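Long-range contacts in endonuclease V (Streptomyces avermitilis, PDB 3GOC), which probably repairs DNA containing deaminated bases, using magnesium to nick the strand at the second phosphodiester bond 3' to a deoxyinosine without removing the lesion: residues Leu30-Pro35 and Gly188-Leu193; Gly40-Val45 and Leu63-Leu68; Val57-Val62 and Asp217-Arg222; Cys106-Ile111 and Thr134-Ile139; Arg172-Gln177 and His195-Thr200. All blocks are in the same frame, centred on the assembly; numbering follows the deposited sequence.

Overall arrangement
The five contacts sample one large mixed sheet and the helices and loops that cover it. Contact 1 lies at the surface, where loops meet through a salt bridge and bridging waters. Contacts 3, 4 and 5 are buried and mostly apolar, although contact 4 adds parallel backbone pairing; contact 2, partly buried, is an antiparallel strand pair with a hydrated rim. Contacts 2 and 3 share strand 55-64, and G44 N bonds V61 O between them. Contact 4 touches contact 2 on one flank and contact 1 on the other. Contacts 1 and 5 meet through P35 O and H199 NE2, while contact 3 also carries a magnesium ligand.

Contact 1 of 5, residues Leu30-Pro35 and Gly188-Leu193; sequences LDEPGP and GHRVDL
E32 and R190 join two surface loops by a side-on salt bridge, just after a classic beta bulge in which G188 and H189 both face T138 on the neighbouring strand of the RNase H-like sheet. The two side chains run side by side. With its CG anti to the backbone N (chi1 -177°) and an extended chain beyond, E32 presents both carboxylate oxygens to the edge of the guanidinium. R190 NE reaches OE1 of E32 at 2.9 Å, nearly straight and in the guanidinium plane. R190 NH2 donates to the syn lone pair of E32 OE2 at 3.0 Å, and the two flat groups are turned 45° against each other. The third nitrogen, NH1, bonds G135 O. A leucine in place of R190 would probably leave the E32 carboxylate without its charged mate and G135 O without this donor. D192 supplies the second join: its backbone N donates to P33 O at 3.0 Å, from above the carbonyl plane, while its OD2 lies 3.4 Å from P33 CA. Its OD1 bonds H195 ND1 of the helix that D192 N-caps. On the other loop, the chain turns after P33 at G34, whose positive phi (105°) suits glycine. Beside the salt bridge, one water donates both to E32 OE2 and to R190 O, each at 2.8 Å.

Contact 2 of 5, residues Gly40-Val45 and Leu63-Leu68; sequences GRVTGV and LDAATL. With YES (3-(2-hydroxyethyl)-2,2-bis(hydroxymethyl)pentane-1,5-diol), chain H.
V42 and L63 face each other as an antiparallel hydrogen-bonded pair. V42 N donates to L63 O at 3.0 Å, and L63 N returns a shorter bond of 2.7 Å to V42 O. On the same face, V42 CG1 packs 3.9 Å from L63 CB and also touches the A65 methyl. One further bond, A65 N to G40 O, carries the pairing to the open end of the hairpin formed by strands 41-49 and 55-64. Past strand 55-64 the chain bends, and D64 OD1 takes T67 N at 3.0 Å (an Asx motif) and T67 OG1 at 2.9 Å, from opposite faces of the carboxylate. The other oxygen, D64 OD2, receives a water that R41 NE also holds, linking the opposite charges indirectly. An alanine in place of D64 would probably leave T67 N without its side-chain acceptor and the T67 hydroxyl with one partner fewer, as well as breaking the water link to R41. At the turn, A66 O accepts from O7 of the bound polyol at 2.7 Å, and A66 and T67 pack on P107 of the second subunit.

Contact 3 of 5, residues Val57-Val62 and Asp217-Arg222; sequences VAAAVV and DSLCRR. With MG (magnesium ion), chain C.
The methyl of A59 is the bump at the middle of this interface, and it fits the hollow between L219 and C220 on the helix. Its CB lies 3.5 Å from C220 N and 3.6 Å from C220 CB, with L219 CG at 3.8 Å on the other side. So small a knob lets the axes of strand 57-62 and helix 217-222 approach to 6.9 Å, their directions 143° apart. L219 keeps CG anti to its own nitrogen (chi1 -180°), which sends the isobutyl group along the strand, where CD2 crosses V61 CG2 at 3.8 Å. At the other end of the groove V57 CG1 rests against C220 O, and C220 CB sits against V57 O. This is the packing of a helix on the sheet of an RNase H-like nuclease, and the helix also serves the active site. The side chain of C220 comes within about 4 Å (nearest atoms) of that of D46. D217, on the face turned from the strand, binds a magnesium ion through OD1 at 2.2 Å, with D46 as the other protein ligand and three waters around the metal. R221, one turn on, steadies that carboxylate: its NE donates to D217 OD1 at 2.9 Å on the syn side, and its NH1 donates to one of the metal-bound waters.

Contact 4 of 5, residues Cys106-Ile111 and Thr134-Ile139; sequences CPPGLI and TGLPTI
The flat peptide group joining P137 to T138 is approached on both sides by the opposing segment. L110 CD2 lies over one face, 3.2 Å from P137 O, and also touches P137 CB at 3.6 Å. I111 CD1 comes from the other side of the plane, beyond the oxygen, 3.3 Å from P137 O. At the same oxygen I111 N donates an almost straight bond (177°), and I139 N answers by donating to I111 O at 2.9 Å, nearly along the C=O axis. These bonds make I111 and T138 a parallel pair within the beta-alpha-beta crossover of strand 110-114, helix 126-134 and strand 138-142. Outside the pair, the P108 ring and L136 meet at about a right angle, with P108 CG and L136 CD1 only 3.4 Å apart, tighter than usual for carbons. I111 CD1 also packs 3.7 Å from L136 CB, its CG1 standing anti to the carbonyl carbon (chi1 -60°). The threonine hydroxyl of T138 turns instead to A127 O in the crossover helix. The buried backbone polar groups I111 N, I111 O and P137 O are therefore satisfied between the two segments, with L110 and I111 methyls packed beside P137 O.

Contact 5 of 5, residues Arg172-Gln177 and His195-Thr200; sequences RALRTQ and HACAHT
Helix 193-202 lies against the sheet where strand 168-174 ends; the axes of its 195-200 part and of strand residues 172-174 run 22° apart, 10.3 Å from each other at closest. L174 fills the middle of the contact. Its CG stands anti to the backbone N (chi1 179°), and its CD2 comes alongside T200, 3.7 Å from both CB and CG2, the two side chains running in opposite senses. The same methyl is 3.7 Å from C197 O. T176 adds its CG2, which crosses T200 CG2 at 3.9 Å, while its hydroxyl bonds R208 O outside the contact. Toward the start of the strand, the extended arm of R172 passes the C197 sulfur, with CD 3.8 Å from SG and the sulfur near the plane at the edge of the guanidinium. The charge itself is paired with D194 through a salt bridge from NH2. T200 turns its own hydroxyl back into the helix, where OG1 donates to A196 O at 2.8 Å; T200 N uses the same oxygen from the opposite face of the carbonyl plane. Its methyl is thereby directed to the strand, giving the apolar helix-on-sheet seam of an alpha/beta fold, here the RNase H-like domain of endonuclease V.

Contact 1 of 5, residues Leu30-Pro35 and Gly188-Leu193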
# COMPACT_ATOMS: atom_id res chain seq x y z
N LEU A 30 -17.86 -1.55 9.74
CA LEU A 30 -16.69 -0.69 9.95
C LEU A 30 -15.52 -1.34 10.68
O LEU A 30 -14.40 -0.83 10.64
CB LEU A 30 -17.11 0.57 10.72
CG LEU A 30 -18.16 1.48 10.08
CD1 LEU A 30 -18.59 2.55 11.08
CD2 LEU A 30 -17.60 2.12 8.82
N ASP A 31 -15.76 -2.47 11.35
CA ASP A 31 -14.70 -3.13 12.09
C ASP A 31 -14.02 -4.30 11.40
O ASP A 31 -13.27 -5.04 12.03
CB ASP A 31 -15.21 -3.54 13.47
CG ASP A 31 -15.34 -2.37 14.42
OD1 ASP A 31 -15.87 -2.54 15.54
OD2 ASP A 31 -14.91 -1.25 14.04
N GLU A 32 -14.28 -4.47 10.10
CA GLU A 32 -13.63 -5.52 9.33
C GLU A 32 -12.44 -4.85 8.65
O GLU A 32 -12.60 -3.95 7.83
CB GLU A 32 -14.56 -6.10 8.26
CG GLU A 32 -13.92 -7.25 7.48
CD GLU A 32 -14.87 -7.96 6.53
OE1 GLU A 32 -16.11 -7.80 6.67
OE2 GLU A 32 -14.38 -8.70 5.64
N PRO A 33 -11.21 -5.27 9.00
CA PRO A 33 -10.01 -4.67 8.41
C PRO A 33 -10.02 -4.65 6.88
O PRO A 33 -9.73 -3.62 6.26
CB PRO A 33 -8.89 -5.51 8.98
CG PRO A 33 -9.42 -5.81 10.37
CD PRO A 33 -10.84 -6.22 10.07
N GLY A 34 -10.35 -5.79 6.28
CA GLY A 34 -10.38 -5.86 4.84
C GLY A 34 -9.19 -6.60 4.26
O GLY A 34 -8.28 -6.99 4.99
N PRO A 35 -9.18 -6.81 2.94
CA PRO A 35 -8.08 -7.51 2.28
C PRO A 35 -6.80 -6.68 2.24
O PRO A 35 -6.84 -5.45 2.27
CB PRO A 35 -8.64 -7.78 0.89
CG PRO A 35 -9.45 -6.55 0.63
CD PRO A 35 -10.17 -6.33 1.95
N GLY A 188 -15.69 2.71 2.86
CA GLY A 188 -16.99 2.53 2.26
C GLY A 188 -17.73 1.45 3.03
O GLY A 188 -18.72 1.72 3.71
N HIS A 189 -17.20 0.23 2.94
CA HIS A 189 -17.81 -0.92 3.60
C HIS A 189 -16.79 -2.06 3.71
O HIS A 189 -16.02 -2.30 2.79
CB HIS A 189 -19.01 -1.37 2.75
CG HIS A 189 -19.74 -2.56 3.29
ND1 HIS A 189 -20.28 -2.59 4.56
CD2 HIS A 189 -20.11 -3.72 2.69
CE1 HIS A 189 -20.95 -3.72 4.72
NE2 HIS A 189 -20.87 -4.42 3.60
N ARG A 190 -16.78 -2.73 4.85
CA ARG A 190 -15.90 -3.87 5.10
C ARG A 190 -14.39 -3.63 4.94
O ARG A 190 -13.65 -4.55 4.60
CB ARG A 190 -16.34 -5.05 4.22
CG ARG A 190 -17.76 -5.54 4.52
CD ARG A 190 -18.10 -6.75 3.67
NE ARG A 190 -17.15 -7.84 3.91
CZ ARG A 190 -16.84 -8.78 3.03
NH1 ARG A 190 -17.40 -8.79 1.83
NH2 ARG A 190 -15.93 -9.71 3.34
N VAL A 191 -13.94 -2.41 5.20
CA VAL A 191 -12.52 -2.06 5.12
C VAL A 191 -12.26 -0.99 6.19
O VAL A 191 -13.10 -0.12 6.39
CB VAL A 191 -12.15 -1.44 3.74
CG1 VAL A 191 -10.66 -1.15 3.69
CG2 VAL A 191 -12.55 -2.38 2.62
N ASP A 192 -11.13 -1.05 6.90
CA ASP A 192 -10.87 -0.00 7.88
C ASP A 192 -9.98 1.08 7.27
O ASP A 192 -9.47 0.91 6.15
CB ASP A 192 -10.30 -0.54 9.22
CG ASP A 192 -8.94 -1.21 9.10
OD1 ASP A 192 -8.19 -0.97 8.14
OD2 ASP A 192 -8.61 -1.99 10.03
N LEU A 193 -9.82 2.19 7.97
CA LEU A 193 -9.03 3.30 7.43
C LEU A 193 -7.58 2.96 7.13
O LEU A 193 -7.05 3.41 6.12
CB LEU A 193 -9.10 4.52 8.36
CG LEU A 193 -10.24 5.50 8.07
CD1 LEU A 193 -10.14 6.67 9.03
CD2 LEU A 193 -10.16 6.00 6.63
O HOH W 1 -14.07 1.01 8.74
O HOH W 2 -13.35 -7.14 3.59

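Contact 2 of 5, residues Gly40-Val45 and Leu63-Leu68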
# COMPACT_ATOMS: atom_id res chain seq x y z
N GLY A 40 -4.70 -10.39 -4.98
CA GLY A 40 -6.07 -10.49 -5.45
C GLY A 40 -6.38 -9.44 -6.50
O GLY A 40 -5.48 -9.02 -7.24
N ARG A 41 -7.64 -9.02 -6.56
CA ARG A 41 -8.08 -8.02 -7.53
C ARG A 41 -8.54 -6.73 -6.85
O ARG A 41 -8.99 -6.75 -5.71
CB ARG A 41 -9.25 -8.56 -8.37
CG ARG A 41 -8.88 -9.40 -9.60
CD ARG A 41 -8.29 -10.77 -9.27
NE ARG A 41 -7.92 -11.49 -10.49
CZ ARG A 41 -8.76 -12.23 -11.22
NH1 ARG A 41 -10.03 -12.36 -10.87
NH2 ARG A 41 -8.32 -12.83 -12.32
N VAL A 42 -8.39 -5.61 -7.55
CA VAL A 42 -8.83 -4.32 -7.03
C VAL A 42 -9.48 -3.65 -8.23
O VAL A 42 -8.93 -3.65 -9.34
CB VAL A 42 -7.64 -3.51 -6.46
CG1 VAL A 42 -6.60 -3.27 -7.53
CG2 VAL A 42 -8.14 -2.20 -5.84
N THR A 43 -10.65 -3.07 -8.00
CA THR A 43 -11.43 -2.49 -9.08
C THR A 43 -11.82 -1.03 -8.92
O THR A 43 -12.26 -0.61 -7.86
CB THR A 43 -12.73 -3.32 -9.25
OG1 THR A 43 -12.37 -4.66 -9.59
CG2 THR A 43 -13.62 -2.74 -10.33
N GLY A 44 -11.64 -0.27 -9.99
CA GLY A 44 -12.03 1.12 -9.94
C GLY A 44 -13.39 1.29 -10.60
O GLY A 44 -13.71 0.59 -11.56
N VAL A 45 -14.20 2.20 -10.07
CA VAL A 45 -15.50 2.48 -10.65
C VAL A 45 -15.62 3.99 -10.77
O VAL A 45 -15.15 4.73 -9.90
CB VAL A 45 -16.68 1.96 -9.78
CG1 VAL A 45 -16.79 0.45 -9.90
CG2 VAL A 45 -16.48 2.36 -8.34
N LEU A 63 -8.16 -4.58 -11.78
CA LEU A 63 -6.71 -4.68 -11.88
C LEU A 63 -6.17 -5.83 -11.04
O LEU A 63 -6.80 -6.26 -10.07
CB LEU A 63 -6.03 -3.41 -11.36
CG LEU A 63 -6.48 -2.04 -11.88
CD1 LEU A 63 -5.68 -0.96 -11.18
CD2 LEU A 63 -6.28 -1.98 -13.38
N ASP A 64 -5.02 -6.35 -11.45
CA ASP A 64 -4.35 -7.38 -10.67
C ASP A 64 -3.66 -6.48 -9.65
O ASP A 64 -2.84 -5.63 -10.01
CB ASP A 64 -3.31 -8.11 -11.53
CG ASP A 64 -2.47 -9.07 -10.71
OD1 ASP A 64 -1.29 -8.75 -10.46
OD2 ASP A 64 -2.99 -10.13 -10.31
N ALA A 65 -3.99 -6.65 -8.37
CA ALA A 65 -3.43 -5.80 -7.33
C ALA A 65 -1.91 -5.83 -7.21
O ALA A 65 -1.28 -4.82 -6.92
CB ALA A 65 -4.06 -6.16 -5.99
N ALA A 66 -1.32 -6.99 -7.46
CA ALA A 66 0.13 -7.13 -7.35
C ALA A 66 0.91 -6.36 -8.42
O ALA A 66 1.93 -5.74 -8.13
CB ALA A 66 0.51 -8.60 -7.39
N THR A 67 0.42 -6.41 -9.66
CA THR A 67 1.10 -5.76 -10.78
C THR A 67 0.46 -4.46 -11.26
O THR A 67 1.11 -3.64 -11.90
CB THR A 67 1.14 -6.70 -11.99
OG1 THR A 67 -0.20 -6.98 -12.41
CG2 THR A 67 1.83 -8.01 -11.64
N LEU A 68 -0.82 -4.31 -10.94
CA LEU A 68 -1.64 -3.16 -11.34
C LEU A 68 -2.04 -3.28 -12.81
O LEU A 68 -2.55 -2.34 -13.41
CB LEU A 68 -0.91 -1.83 -11.09
CG LEU A 68 -0.62 -1.48 -9.63
CD1 LEU A 68 -0.15 -0.04 -9.54
CD2 LEU A 68 -1.87 -1.67 -8.78
O1 YES H . 5.19 -4.16 -5.46
C1 YES H . 5.09 -2.77 -5.52
C2 YES H . 5.99 -1.96 -6.31
C3 YES H . 7.41 -2.16 -5.72
O3 YES H . 7.58 -1.72 -4.32
C4 YES H . 5.47 -0.50 -6.34
O4 YES H . 6.38 0.42 -7.19
C5 YES H . 5.84 -2.54 -7.81
C6 YES H . 4.43 -2.35 -8.52
C7 YES H . 4.07 -3.47 -9.44
O7 YES H . 4.33 -4.75 -8.87
C8 YES H . 6.92 -2.06 -8.84
C9 YES H . 7.69 -3.24 -9.27
O9 YES H . 8.21 -4.18 -8.37
O HOH W 3 -2.75 -9.61 -7.42
O HOH W 4 -5.41 -10.99 -11.39

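Contact 3 of 5, residues Val57-Val62 and Asp217-Arg222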
# COMPACT_ATOMS: atom_id res chain seq x y z
N VAL A 57 -23.06 6.97 -17.81
CA VAL A 57 -22.29 5.80 -18.20
C VAL A 57 -21.32 5.43 -17.10
O VAL A 57 -20.56 6.28 -16.62
CB VAL A 57 -21.51 6.06 -19.51
CG1 VAL A 57 -20.57 4.89 -19.79
CG2 VAL A 57 -22.49 6.23 -20.67
N ALA A 58 -21.36 4.17 -16.69
CA ALA A 58 -20.47 3.70 -15.64
C ALA A 58 -19.43 2.75 -16.19
O ALA A 58 -19.68 2.04 -17.17
CB ALA A 58 -21.28 2.99 -14.56
N ALA A 59 -18.26 2.75 -15.57
CA ALA A 59 -17.19 1.86 -15.98
C ALA A 59 -16.61 1.19 -14.75
O ALA A 59 -16.54 1.78 -13.67
CB ALA A 59 -16.09 2.63 -16.71
N ALA A 60 -16.22 -0.06 -14.91
CA ALA A 60 -15.59 -0.82 -13.84
C ALA A 60 -14.34 -1.41 -14.47
O ALA A 60 -14.42 -2.08 -15.51
CB ALA A 60 -16.51 -1.92 -13.34
N VAL A 61 -13.19 -1.15 -13.87
CA VAL A 61 -11.93 -1.67 -14.38
C VAL A 61 -11.25 -2.46 -13.29
O VAL A 61 -10.91 -1.93 -12.23
CB VAL A 61 -11.00 -0.54 -14.85
CG1 VAL A 61 -9.69 -1.14 -15.38
CG2 VAL A 61 -11.67 0.28 -15.95
N VAL A 62 -11.06 -3.76 -13.54
CA VAL A 62 -10.44 -4.67 -12.59
C VAL A 62 -8.94 -4.78 -12.83
O VAL A 62 -8.51 -5.05 -13.95
CB VAL A 62 -11.05 -6.08 -12.69
CG1 VAL A 62 -10.51 -6.96 -11.59
CG2 VAL A 62 -12.56 -6.00 -12.63
N ASP A 217 -12.06 6.28 -15.12
CA ASP A 217 -12.44 7.58 -15.64
C ASP A 217 -12.29 7.61 -17.16
O ASP A 217 -13.19 8.03 -17.88
CB ASP A 217 -11.59 8.70 -15.03
CG ASP A 217 -11.84 10.04 -15.67
OD1 ASP A 217 -12.92 10.62 -15.44
OD2 ASP A 217 -10.97 10.52 -16.43
N SER A 218 -11.14 7.15 -17.64
CA SER A 218 -10.89 7.14 -19.07
C SER A 218 -11.91 6.29 -19.80
O SER A 218 -12.44 6.68 -20.84
CB SER A 218 -9.48 6.62 -19.37
OG SER A 218 -8.49 7.54 -18.93
N LEU A 219 -12.21 5.12 -19.23
CA LEU A 219 -13.15 4.21 -19.87
C LEU A 219 -14.60 4.70 -19.91
O LEU A 219 -15.26 4.58 -20.95
CB LEU A 219 -13.07 2.82 -19.23
CG LEU A 219 -14.01 1.76 -19.81
CD1 LEU A 219 -13.78 1.59 -21.32
CD2 LEU A 219 -13.77 0.44 -19.10
N CYS A 220 -15.12 5.23 -18.81
CA CYS A 220 -16.50 5.69 -18.88
C CYS A 220 -16.65 6.88 -19.82
O CYS A 220 -17.68 7.04 -20.47
CB CYS A 220 -17.07 6.03 -17.49
SG CYS A 220 -16.31 7.38 -16.55
N ARG A 221 -15.62 7.73 -19.90
CA ARG A 221 -15.69 8.88 -20.79
C ARG A 221 -15.71 8.39 -22.24
O ARG A 221 -16.45 8.93 -23.07
CB ARG A 221 -14.50 9.81 -20.55
CG ARG A 221 -14.60 10.61 -19.25
CD ARG A 221 -13.28 11.32 -18.95
NE ARG A 221 -13.39 12.26 -17.83
CZ ARG A 221 -13.97 13.45 -17.91
NH1 ARG A 221 -14.02 14.23 -16.84
NH2 ARG A 221 -14.51 13.86 -19.05
N ARG A 222 -14.91 7.37 -22.56
CA ARG A 222 -14.88 6.84 -23.92
C ARG A 222 -16.22 6.19 -24.25
O ARG A 222 -16.76 6.39 -25.34
CB ARG A 222 -13.76 5.81 -24.09
CG ARG A 222 -13.63 5.33 -25.53
CD ARG A 222 -12.55 4.27 -25.69
NE ARG A 222 -12.94 2.99 -25.11
CZ ARG A 222 -12.14 1.94 -25.04
NH1 ARG A 222 -10.90 2.01 -25.50
NH2 ARG A 222 -12.59 0.80 -24.51
MG MG C . -14.40 10.79 -13.80
O HOH W 5 -14.21 13.09 -14.03
O HOH W 6 -15.97 10.83 -15.48
O HOH W 7 -12.59 10.72 -12.31

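Contact 4 of 5, residues Cys106-Ile111 and Thr134-Ile139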
# COMPACT_ATOMS: atom_id res chain seq x y z
N CYS A 106 -15.39 -11.36 -13.82
CA CYS A 106 -14.81 -11.83 -12.57
C CYS A 106 -15.24 -10.92 -11.41
O CYS A 106 -15.76 -9.82 -11.62
CB CYS A 106 -13.28 -11.81 -12.67
SG CYS A 106 -12.59 -10.14 -12.93
N PRO A 107 -15.04 -11.39 -10.17
CA PRO A 107 -15.41 -10.58 -9.00
C PRO A 107 -14.48 -9.37 -8.96
O PRO A 107 -13.33 -9.45 -9.41
CB PRO A 107 -15.19 -11.53 -7.84
CG PRO A 107 -15.48 -12.87 -8.44
CD PRO A 107 -14.76 -12.78 -9.77
N PRO A 108 -14.94 -8.25 -8.40
CA PRO A 108 -14.09 -7.05 -8.34
C PRO A 108 -13.04 -7.02 -7.24
O PRO A 108 -12.07 -6.27 -7.33
CB PRO A 108 -15.11 -5.93 -8.19
CG PRO A 108 -16.17 -6.55 -7.35
CD PRO A 108 -16.31 -7.95 -7.94
N GLY A 109 -13.23 -7.84 -6.21
CA GLY A 109 -12.29 -7.84 -5.10
C GLY A 109 -12.64 -6.64 -4.24
O GLY A 109 -13.71 -6.61 -3.63
N LEU A 110 -11.75 -5.67 -4.18
CA LEU A 110 -11.98 -4.44 -3.41
C LEU A 110 -12.36 -3.35 -4.41
O LEU A 110 -11.64 -3.14 -5.39
CB LEU A 110 -10.71 -4.05 -2.65
CG LEU A 110 -10.69 -2.77 -1.81
CD1 LEU A 110 -10.49 -1.58 -2.69
CD2 LEU A 110 -11.95 -2.66 -1.00
N ILE A 111 -13.48 -2.67 -4.19
CA ILE A 111 -13.91 -1.62 -5.10
C ILE A 111 -13.47 -0.25 -4.60
O ILE A 111 -13.70 0.11 -3.44
CB ILE A 111 -15.45 -1.59 -5.28
CG1 ILE A 111 -15.95 -2.92 -5.86
CG2 ILE A 111 -15.85 -0.44 -6.20
CD1 ILE A 111 -15.95 -4.05 -4.87
N THR A 134 -23.82 -4.44 -2.74
CA THR A 134 -23.06 -5.54 -3.34
C THR A 134 -22.56 -6.52 -2.30
O THR A 134 -22.29 -7.68 -2.61
CB THR A 134 -21.83 -5.03 -4.10
OG1 THR A 134 -20.95 -4.35 -3.19
CG2 THR A 134 -22.23 -4.08 -5.22
N GLY A 135 -22.43 -6.04 -1.06
CA GLY A 135 -21.91 -6.86 0.01
C GLY A 135 -20.40 -6.96 -0.07
O GLY A 135 -19.78 -7.70 0.69
N LEU A 136 -19.79 -6.18 -0.97
CA LEU A 136 -18.35 -6.22 -1.16
C LEU A 136 -17.57 -5.10 -0.49
O LEU A 136 -18.12 -4.05 -0.17
CB LEU A 136 -18.04 -6.20 -2.66
CG LEU A 136 -18.73 -7.29 -3.49
CD1 LEU A 136 -18.56 -7.00 -4.97
CD2 LEU A 136 -18.17 -8.66 -3.12
N PRO A 137 -16.27 -5.32 -0.24
CA PRO A 137 -15.40 -4.33 0.39
C PRO A 137 -15.27 -3.14 -0.55
O PRO A 137 -15.01 -3.31 -1.75
CB PRO A 137 -14.07 -5.07 0.53
CG PRO A 137 -14.48 -6.49 0.62
CD PRO A 137 -15.55 -6.60 -0.42
N THR A 138 -15.45 -1.94 -0.02
CA THR A 138 -15.35 -0.74 -0.84
C THR A 138 -14.73 0.41 -0.07
O THR A 138 -14.83 0.48 1.16
CB THR A 138 -16.73 -0.23 -1.30
OG1 THR A 138 -17.44 0.27 -0.17
CG2 THR A 138 -17.53 -1.34 -1.95
N ILE A 139 -14.08 1.31 -0.80
CA ILE A 139 -13.50 2.51 -0.20
C ILE A 139 -13.70 3.62 -1.20
O ILE A 139 -14.02 3.39 -2.37
CB ILE A 139 -11.98 2.40 0.08
CG1 ILE A 139 -11.19 2.28 -1.22
CG2 ILE A 139 -11.70 1.24 1.02
CD1 ILE A 139 -9.69 2.38 -1.02

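Contact 5 of 5, residues Arg172-Gln177 and His195-Thr200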
# COMPACT_ATOMS: atom_id res chain seq x y z
N ARG A 172 -9.41 10.30 5.92
CA ARG A 172 -8.08 10.86 6.09
C ARG A 172 -7.56 11.54 4.84
O ARG A 172 -7.84 11.11 3.72
CB ARG A 172 -7.07 9.77 6.47
CG ARG A 172 -7.24 9.20 7.85
CD ARG A 172 -6.30 8.04 8.07
NE ARG A 172 -6.57 7.37 9.34
CZ ARG A 172 -6.10 6.17 9.66
NH1 ARG A 172 -6.40 5.63 10.83
NH2 ARG A 172 -5.34 5.50 8.80
N ALA A 173 -6.81 12.62 5.03
CA ALA A 173 -6.18 13.29 3.91
C ALA A 173 -4.89 12.46 3.82
O ALA A 173 -4.18 12.30 4.82
CB ALA A 173 -5.86 14.73 4.25
N LEU A 174 -4.61 11.91 2.65
CA LEU A 174 -3.45 11.05 2.47
C LEU A 174 -2.49 11.56 1.41
O LEU A 174 -2.90 11.84 0.29
CB LEU A 174 -3.91 9.64 2.07
CG LEU A 174 -2.83 8.59 1.83
CD1 LEU A 174 -2.14 8.25 3.14
CD2 LEU A 174 -3.46 7.34 1.22
N ARG A 175 -1.22 11.68 1.78
CA ARG A 175 -0.20 12.15 0.86
C ARG A 175 0.20 10.96 -0.02
O ARG A 175 0.91 10.06 0.44
CB ARG A 175 1.03 12.65 1.64
CG ARG A 175 2.07 13.36 0.79
CD ARG A 175 1.66 14.79 0.49
NE ARG A 175 1.67 15.63 1.69
CZ ARG A 175 1.31 16.91 1.73
NH1 ARG A 175 0.90 17.51 0.62
NH2 ARG A 175 1.34 17.59 2.87
N THR A 176 -0.27 10.94 -1.27
CA THR A 176 0.06 9.85 -2.18
C THR A 176 1.33 10.16 -2.96
O THR A 176 2.01 9.25 -3.44
CB THR A 176 -1.10 9.55 -3.15
OG1 THR A 176 -1.55 10.78 -3.75
CG2 THR A 176 -2.26 8.89 -2.41
N GLN A 177 1.66 11.44 -3.08
CA GLN A 177 2.88 11.85 -3.76
C GLN A 177 3.59 12.93 -2.94
O GLN A 177 2.96 13.88 -2.47
CB GLN A 177 2.58 12.37 -5.17
CG GLN A 177 2.27 11.27 -6.18
CD GLN A 177 3.41 10.27 -6.33
OE1 GLN A 177 4.58 10.65 -6.40
NE2 GLN A 177 3.07 8.98 -6.38
N HIS A 195 -6.36 0.11 6.20
CA HIS A 195 -6.33 -0.67 4.97
C HIS A 195 -6.72 0.18 3.77
O HIS A 195 -6.19 -0.00 2.67
CB HIS A 195 -7.24 -1.89 5.05
CG HIS A 195 -6.64 -3.04 5.80
ND1 HIS A 195 -6.49 -3.03 7.17
CD2 HIS A 195 -6.13 -4.22 5.38
CE1 HIS A 195 -5.92 -4.15 7.56
NE2 HIS A 195 -5.69 -4.89 6.49
N ALA A 196 -7.66 1.11 3.97
CA ALA A 196 -8.06 1.98 2.87
C ALA A 196 -6.85 2.80 2.43
O ALA A 196 -6.61 2.99 1.23
CB ALA A 196 -9.19 2.91 3.31
N CYS A 197 -6.08 3.29 3.39
CA CYS A 197 -4.88 4.06 3.07
C CYS A 197 -3.84 3.19 2.39
O CYS A 197 -3.20 3.61 1.43
CB CYS A 197 -4.29 4.66 4.34
SG CYS A 197 -5.22 6.06 4.96
N ALA A 198 -3.66 1.97 2.89
CA ALA A 198 -2.69 1.04 2.32
C ALA A 198 -3.02 0.75 0.86
O ALA A 198 -2.14 0.73 0.01
CB ALA A 198 -2.66 -0.25 3.12
N HIS A 199 -4.30 0.54 0.56
CA HIS A 199 -4.68 0.26 -0.82
C HIS A 199 -4.47 1.49 -1.69
O HIS A 199 -3.99 1.39 -2.83
CB HIS A 199 -6.15 -0.18 -0.89
CG HIS A 199 -6.34 -1.64 -0.63
ND1 HIS A 199 -6.10 -2.60 -1.58
CD2 HIS A 199 -6.69 -2.30 0.50
CE1 HIS A 199 -6.29 -3.80 -1.05
NE2 HIS A 199 -6.64 -3.65 0.21
N THR A 200 -4.81 2.66 -1.16
CA THR A 200 -4.64 3.89 -1.93
C THR A 200 -3.16 4.12 -2.25
O THR A 200 -2.82 4.50 -3.38
CB THR A 200 -5.24 5.09 -1.15
OG1 THR A 200 -6.62 4.83 -0.88
CG2 THR A 200 -5.15 6.37 -1.97